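PDB 6BAR: Rod shape determining protein RodA from Thermus thermophilus, which probably polymerises lipid-linked disaccharide-peptide units into glycan strands of peptidoglycan, as a SEDS-family membrane glycosyltransferase serving cell wall elongation. Local coordinates for residues A[112-123]-A[294-303]. Residues are numbered along the deposited sequence; the frame is centred on the assembly and turned at random.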
ATOM      1  N   LEU A 112      -7.243  -2.365   0.414  1.00100.04           N
ATOM      2  CA  LEU A 112      -7.970  -1.618   1.444  1.00 90.09           C
ATOM      3  C   LEU A 112      -9.211  -2.376   1.919  1.00 87.00           C
ATOM      4  O   LEU A 112      -9.467  -2.465   3.128  1.00 78.18           O
ATOM      5  CB  LEU A 112      -8.334  -0.220   0.935  1.00 80.24           C
ATOM      6  CG  LEU A 112      -7.116   0.638   0.550  1.00 99.58           C
ATOM      7  CD1 LEU A 112      -7.493   2.045   0.080  1.00 93.62           C
ATOM      8  CD2 LEU A 112      -6.101   0.701   1.692  1.00 83.24           C
ATOM      9  N   GLY A 113      -9.983  -2.944   0.987  1.00102.05           N
ATOM     10  CA  GLY A 113     -11.168  -3.690   1.371  1.00 87.63           C
ATOM     11  C   GLY A 113     -10.862  -4.894   2.237  1.00 85.32           C
ATOM     12  O   GLY A 113     -11.566  -5.154   3.213  1.00 94.98           O
ATOM     13  N   LEU A 114      -9.808  -5.642   1.905  1.00 82.10           N
ATOM     14  CA  LEU A 114      -9.455  -6.801   2.716  1.00 81.45           C
ATOM     15  C   LEU A 114      -8.943  -6.382   4.086  1.00 91.59           C
ATOM     16  O   LEU A 114      -9.270  -7.025   5.088  1.00 90.58           O
ATOM     17  CB  LEU A 114      -8.413  -7.670   2.010  1.00 80.91           C
ATOM     18  CG  LEU A 114      -8.074  -8.969   2.761  1.00 70.50           C
ATOM     19  CD1 LEU A 114      -9.331  -9.782   3.023  1.00 73.96           C
ATOM     20  CD2 LEU A 114      -7.060  -9.799   1.996  1.00 94.85           C
ATOM     21  N   LEU A 115      -8.145  -5.309   4.155  1.00 97.77           N
ATOM     22  CA  LEU A 115      -7.694  -4.826   5.458  1.00 87.93           C
ATOM     23  C   LEU A 115      -8.880  -4.459   6.342  1.00 84.77           C
ATOM     24  O   LEU A 115      -8.961  -4.888   7.500  1.00 94.79           O
ATOM     25  CB  LEU A 115      -6.744  -3.638   5.286  1.00 94.97           C
ATOM     26  CG  LEU A 115      -5.311  -3.975   4.855  1.00 83.42           C
ATOM     27  CD1 LEU A 115      -4.477  -2.717   4.674  1.00 91.29           C
ATOM     28  CD2 LEU A 115      -4.653  -4.907   5.861  1.00 88.79           C
ATOM     29  N   LEU A 116      -9.839  -3.702   5.796  1.00 98.80           N
ATOM     30  CA  LEU A 116     -11.023  -3.323   6.569  1.00 88.68           C
ATOM     31  C   LEU A 116     -11.851  -4.541   6.965  1.00 87.89           C
ATOM     32  O   LEU A 116     -12.262  -4.673   8.126  1.00 96.72           O
ATOM     33  CB  LEU A 116     -11.879  -2.336   5.778  1.00 81.70           C
ATOM     34  CG  LEU A 116     -11.319  -0.915   5.736  1.00 96.93           C
ATOM     35  CD1 LEU A 116     -12.156  -0.001   4.850  1.00 95.43           C
ATOM     36  CD2 LEU A 116     -11.231  -0.369   7.148  1.00 91.11           C
ATOM     37  N   ALA A 117     -12.116  -5.439   6.013  1.00 79.31           N
ATOM     38  CA  ALA A 117     -12.957  -6.600   6.288  1.00 82.09           C
ATOM     39  C   ALA A 117     -12.338  -7.492   7.355  1.00 82.99           C
ATOM     40  O   ALA A 117     -13.026  -7.946   8.274  1.00 90.37           O
ATOM     41  CB  ALA A 117     -13.205  -7.386   5.000  1.00 88.68           C
ATOM     42  N   LEU A 118     -11.032  -7.754   7.254  1.00 89.53           N
ATOM     43  CA  LEU A 118     -10.383  -8.615   8.234  1.00 91.67           C
ATOM     44  C   LEU A 118     -10.295  -7.936   9.594  1.00 89.71           C
ATOM     45  O   LEU A 118     -10.504  -8.583  10.628  1.00 96.20           O
ATOM     46  CB  LEU A 118      -8.999  -9.026   7.733  1.00 90.64           C
ATOM     47  CG  LEU A 118      -8.473 -10.361   8.273  1.00108.21           C
ATOM     48  CD1 LEU A 118      -9.458 -11.492   7.982  1.00106.69           C
ATOM     49  CD2 LEU A 118      -7.106 -10.683   7.699  1.00 84.43           C
ATOM     50  N   ALA A 119     -10.012  -6.629   9.617  1.00 87.74           N
ATOM     51  CA  ALA A 119      -9.975  -5.915  10.888  1.00 90.24           C
ATOM     52  C   ALA A 119     -11.324  -5.968  11.593  1.00102.85           C
ATOM     53  O   ALA A 119     -11.388  -6.237  12.798  1.00108.47           O
ATOM     54  CB  ALA A 119      -9.540  -4.464  10.672  1.00 83.97           C
ATOM     55  N   LYS A 120     -12.417  -5.727  10.858  1.00100.51           N
ATOM     56  CA  LYS A 120     -13.739  -5.736  11.485  1.00 85.59           C
ATOM     57  C   LYS A 120     -14.143  -7.143  11.908  1.00 87.07           C
ATOM     58  O   LYS A 120     -14.629  -7.343  13.025  1.00107.56           O
ATOM     59  CB  LYS A 120     -14.788  -5.135  10.546  1.00 74.92           C
ATOM     60  CG  LYS A 120     -16.194  -5.066  11.152  1.00 90.67           C
ATOM     61  CD  LYS A 120     -17.244  -4.595  10.140  1.00106.10           C
ATOM     62  CE  LYS A 120     -18.644  -4.501  10.765  1.00112.99           C
ATOM     63  NZ  LYS A 120     -19.687  -4.027   9.803  1.00102.87           N
ATOM     64  N   ALA A 121     -13.948  -8.139  11.043  1.00 85.31           N
ATOM     65  CA  ALA A 121     -14.336  -9.491  11.419  1.00 87.02           C
ATOM     66  C   ALA A 121     -13.427 -10.101  12.479  1.00 92.81           C
ATOM     67  O   ALA A 121     -13.768 -11.160  13.012  1.00101.28           O
ATOM     68  CB  ALA A 121     -14.371 -10.404  10.188  1.00 93.64           C
ATOM     69  N   LEU A 122     -12.293  -9.480  12.811  1.00100.82           N
ATOM     70  CA  LEU A 122     -11.391 -10.083  13.787  1.00109.01           C
ATOM     71  C   LEU A 122     -11.264  -9.268  15.074  1.00 98.51           C
ATOM     72  O   LEU A 122     -10.209  -9.283  15.709  1.00 97.69           O
ATOM     73  CB  LEU A 122     -10.008 -10.325  13.172  1.00114.39           C
ATOM     74  CG  LEU A 122      -9.793 -11.632  12.387  1.00106.32           C
ATOM     75  CD1 LEU A 122      -8.339 -11.789  11.957  1.00103.56           C
ATOM     76  CD2 LEU A 122     -10.246 -12.846  13.191  1.00119.43           C
ATOM     77  N   GLU A 123     -12.326  -8.583  15.507  1.00116.75           N
ATOM     78  CA  GLU A 123     -12.277  -7.861  16.777  1.00126.96           C
ATOM     79  C   GLU A 123     -13.144  -8.479  17.868  1.00119.46           C
ATOM     80  O   GLU A 123     -13.151  -7.966  18.993  1.00128.02           O
ATOM     81  CB  GLU A 123     -12.652  -6.384  16.586  1.00110.32           C
ATOM     82  CG  GLU A 123     -14.125  -6.095  16.383  1.00113.25           C
ATOM     83  CD  GLU A 123     -14.372  -4.631  16.071  1.00117.49           C
ATOM     84  OE1 GLU A 123     -15.140  -4.338  15.126  1.00112.61           O
ATOM     85  OE2 GLU A 123     -13.782  -3.775  16.766  1.00121.66           O
ATOM     86  N   LEU A 294      -9.717  -2.418  18.931  1.00104.90           N
ATOM     87  CA  LEU A 294      -8.802  -3.428  18.410  1.00105.92           C
ATOM     88  C   LEU A 294      -8.806  -3.457  16.887  1.00 96.39           C
ATOM     89  O   LEU A 294      -7.756  -3.663  16.263  1.00 95.76           O
ATOM     90  CB  LEU A 294      -9.166  -4.803  18.964  1.00100.57           C
ATOM     91  CG  LEU A 294      -8.258  -5.930  18.486  1.00 81.88           C
ATOM     92  CD1 LEU A 294      -6.807  -5.583  18.766  1.00 98.09           C
ATOM     93  CD2 LEU A 294      -8.647  -7.220  19.170  1.00 92.81           C
ATOM     94  N   SER A 295      -9.981  -3.271  16.282  1.00 96.35           N
ATOM     95  CA  SER A 295     -10.075  -3.241  14.829  1.00 89.39           C
ATOM     96  C   SER A 295      -9.186  -2.153  14.243  1.00102.22           C
ATOM     97  O   SER A 295      -8.545  -2.360  13.207  1.00100.83           O
ATOM     98  CB  SER A 295     -11.529  -3.047  14.402  1.00 87.55           C
ATOM     99  OG  SER A 295     -12.137  -1.991  15.123  1.00101.77           O
ATOM    100  N   ASP A 296      -9.111  -0.992  14.902  1.00 86.96           N
ATOM    101  CA  ASP A 296      -8.234   0.061  14.402  1.00 98.82           C
ATOM    102  C   ASP A 296      -6.771  -0.342  14.506  1.00 98.18           C
ATOM    103  O   ASP A 296      -5.996  -0.120  13.569  1.00 91.14           O
ATOM    104  CB  ASP A 296      -8.478   1.370  15.150  1.00 90.86           C
ATOM    105  CG  ASP A 296      -9.808   1.993  14.802  1.00 95.35           C
ATOM    106  OD1 ASP A 296     -10.718   1.239  14.399  1.00 84.48           O
ATOM    107  OD2 ASP A 296      -9.938   3.231  14.914  1.00100.45           O
ATOM    108  N   ARG A 297      -6.365  -0.896  15.650  1.00 90.51           N
ATOM    109  CA  ARG A 297      -5.001  -1.400  15.772  1.00 96.24           C
ATOM    110  C   ARG A 297      -4.674  -2.334  14.616  1.00 92.24           C
ATOM    111  O   ARG A 297      -3.648  -2.173  13.942  1.00 96.53           O
ATOM    112  CB  ARG A 297      -4.817  -2.111  17.114  1.00 79.51           C
ATOM    113  N   LEU A 298      -5.564  -3.295  14.351  1.00 82.33           N
ATOM    114  CA  LEU A 298      -5.336  -4.249  13.271  1.00 83.86           C
ATOM    115  C   LEU A 298      -5.239  -3.555  11.918  1.00 94.06           C
ATOM    116  O   LEU A 298      -4.353  -3.869  11.120  1.00 93.40           O
ATOM    117  CB  LEU A 298      -6.444  -5.300  13.250  1.00 73.64           C
ATOM    118  CG  LEU A 298      -6.527  -6.215  14.468  1.00 83.58           C
ATOM    119  CD1 LEU A 298      -7.560  -7.296  14.220  1.00 79.75           C
ATOM    120  CD2 LEU A 298      -5.166  -6.817  14.790  1.00 92.70           C
ATOM    121  N   PHE A 299      -6.144  -2.617  11.640  1.00 89.40           N
ATOM    122  CA  PHE A 299      -6.153  -1.946  10.343  1.00 86.31           C
ATOM    123  C   PHE A 299      -4.873  -1.142  10.124  1.00 95.02           C
ATOM    124  O   PHE A 299      -4.215  -1.268   9.078  1.00102.30           O
ATOM    125  CB  PHE A 299      -7.402  -1.063  10.244  1.00 81.44           C
ATOM    126  CG  PHE A 299      -7.454  -0.193   9.019  1.00 73.98           C
ATOM    127  CD1 PHE A 299      -7.616  -0.742   7.752  1.00113.21           C
ATOM    128  CD2 PHE A 299      -7.372   1.183   9.138  1.00 66.20           C
ATOM    129  CE1 PHE A 299      -7.673   0.073   6.625  1.00107.98           C
ATOM    130  CE2 PHE A 299      -7.432   2.003   8.021  1.00 82.22           C
ATOM    131  CZ  PHE A 299      -7.581   1.446   6.763  1.00103.45           C
ATOM    132  N   LEU A 300      -4.496  -0.322  11.110  1.00 93.17           N
ATOM    133  CA  LEU A 300      -3.269   0.465  11.005  1.00 96.35           C
ATOM    134  C   LEU A 300      -2.046  -0.424  10.821  1.00 90.43           C
ATOM    135  O   LEU A 300      -1.167  -0.120  10.002  1.00 85.47           O
ATOM    136  CB  LEU A 300      -3.096   1.349  12.243  1.00 96.52           C
ATOM    137  CG  LEU A 300      -3.773   2.723  12.204  1.00 86.35           C
ATOM    138  CD1 LEU A 300      -5.271   2.606  12.349  1.00 73.46           C
ATOM    139  CD2 LEU A 300      -3.206   3.691  13.233  1.00 79.72           C
ATOM    140  N   SER A 301      -1.967  -1.531  11.572  1.00 95.71           N
ATOM    141  CA  SER A 301      -0.787  -2.384  11.472  1.00 84.32           C
ATOM    142  C   SER A 301      -0.741  -3.117  10.136  1.00 96.84           C
ATOM    143  O   SER A 301       0.340  -3.283   9.559  1.00102.90           O
ATOM    144  CB  SER A 301      -0.740  -3.372  12.638  1.00 90.53           C
ATOM    145  OG  SER A 301      -1.905  -4.178  12.687  1.00103.60           O
ATOM    146  N   GLY A 302      -1.896  -3.559   9.627  1.00 92.54           N
ATOM    147  CA  GLY A 302      -1.925  -4.167   8.305  1.00 73.11           C
ATOM    148  C   GLY A 302      -1.465  -3.206   7.226  1.00 92.61           C
ATOM    149  O   GLY A 302      -0.677  -3.572   6.343  1.00 84.05           O
ATOM    150  N   PHE A 303      -1.928  -1.956   7.299  1.00 94.73           N
ATOM    151  CA  PHE A 303      -1.504  -0.952   6.327  1.00 94.56           C
ATOM    152  C   PHE A 303       0.008  -0.740   6.374  1.00 77.83           C
ATOM    153  O   PHE A 303       0.688  -0.758   5.335  1.00 79.88           O
ATOM    154  CB  PHE A 303      -2.244   0.363   6.580  1.00 74.68           C
ATOM    155  CG  PHE A 303      -2.159   1.334   5.441  1.00 76.49           C
ATOM    156  CD1 PHE A 303      -3.104   1.317   4.431  1.00 76.51           C
ATOM    157  CD2 PHE A 303      -1.136   2.266   5.381  1.00 80.80           C
ATOM    158  CE1 PHE A 303      -3.029   2.212   3.378  1.00 78.41           C
ATOM    159  CE2 PHE A 303      -1.058   3.168   4.332  1.00 75.96           C
ATOM    160  CZ  PHE A 303      -2.004   3.141   3.331  1.00 74.66           C
TER
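Leu116 lays its CD2 methyl over one face of the Phe299 ring in a CH-pi contact, 3.9 Å from the centroid and displaced toward the rim, while Leu115 CB sits at the edge of the same ring. Phe299 carries its CG anti to the backbone N (chi1 173°), which swings the ring across to this pair of leucines. The Phe303 ring is met at its edge, in plane, by Leu112 CD2, 3.8 Å from Phe303 CE1. Between the two rings Leu115 heads toward the other helix, and its CD2 methyl rests on the backbone of Gly302, 3.7 Å from Gly302 CA. This is antiparallel helix packing in the membrane bundle of a SEDS protein: the axes pass 8.2 Å apart at 149°, with helices 69-86 and 336-354 alongside. The backbones come near at Ala119, whose small CB lies 3.4 Å from Ser295 O. Just past the end of helix 106-121, Glu123 reaches with an extended chain to accept a hydrogen bond from Ser295 OG; the donor stands well above the carboxylate plane, 2.9 Å from Glu123 OE2. Leu298 CD1 packs against Leu122 CB, and the backbone O of Leu122 takes a hydrogen bond from Arg170 NE.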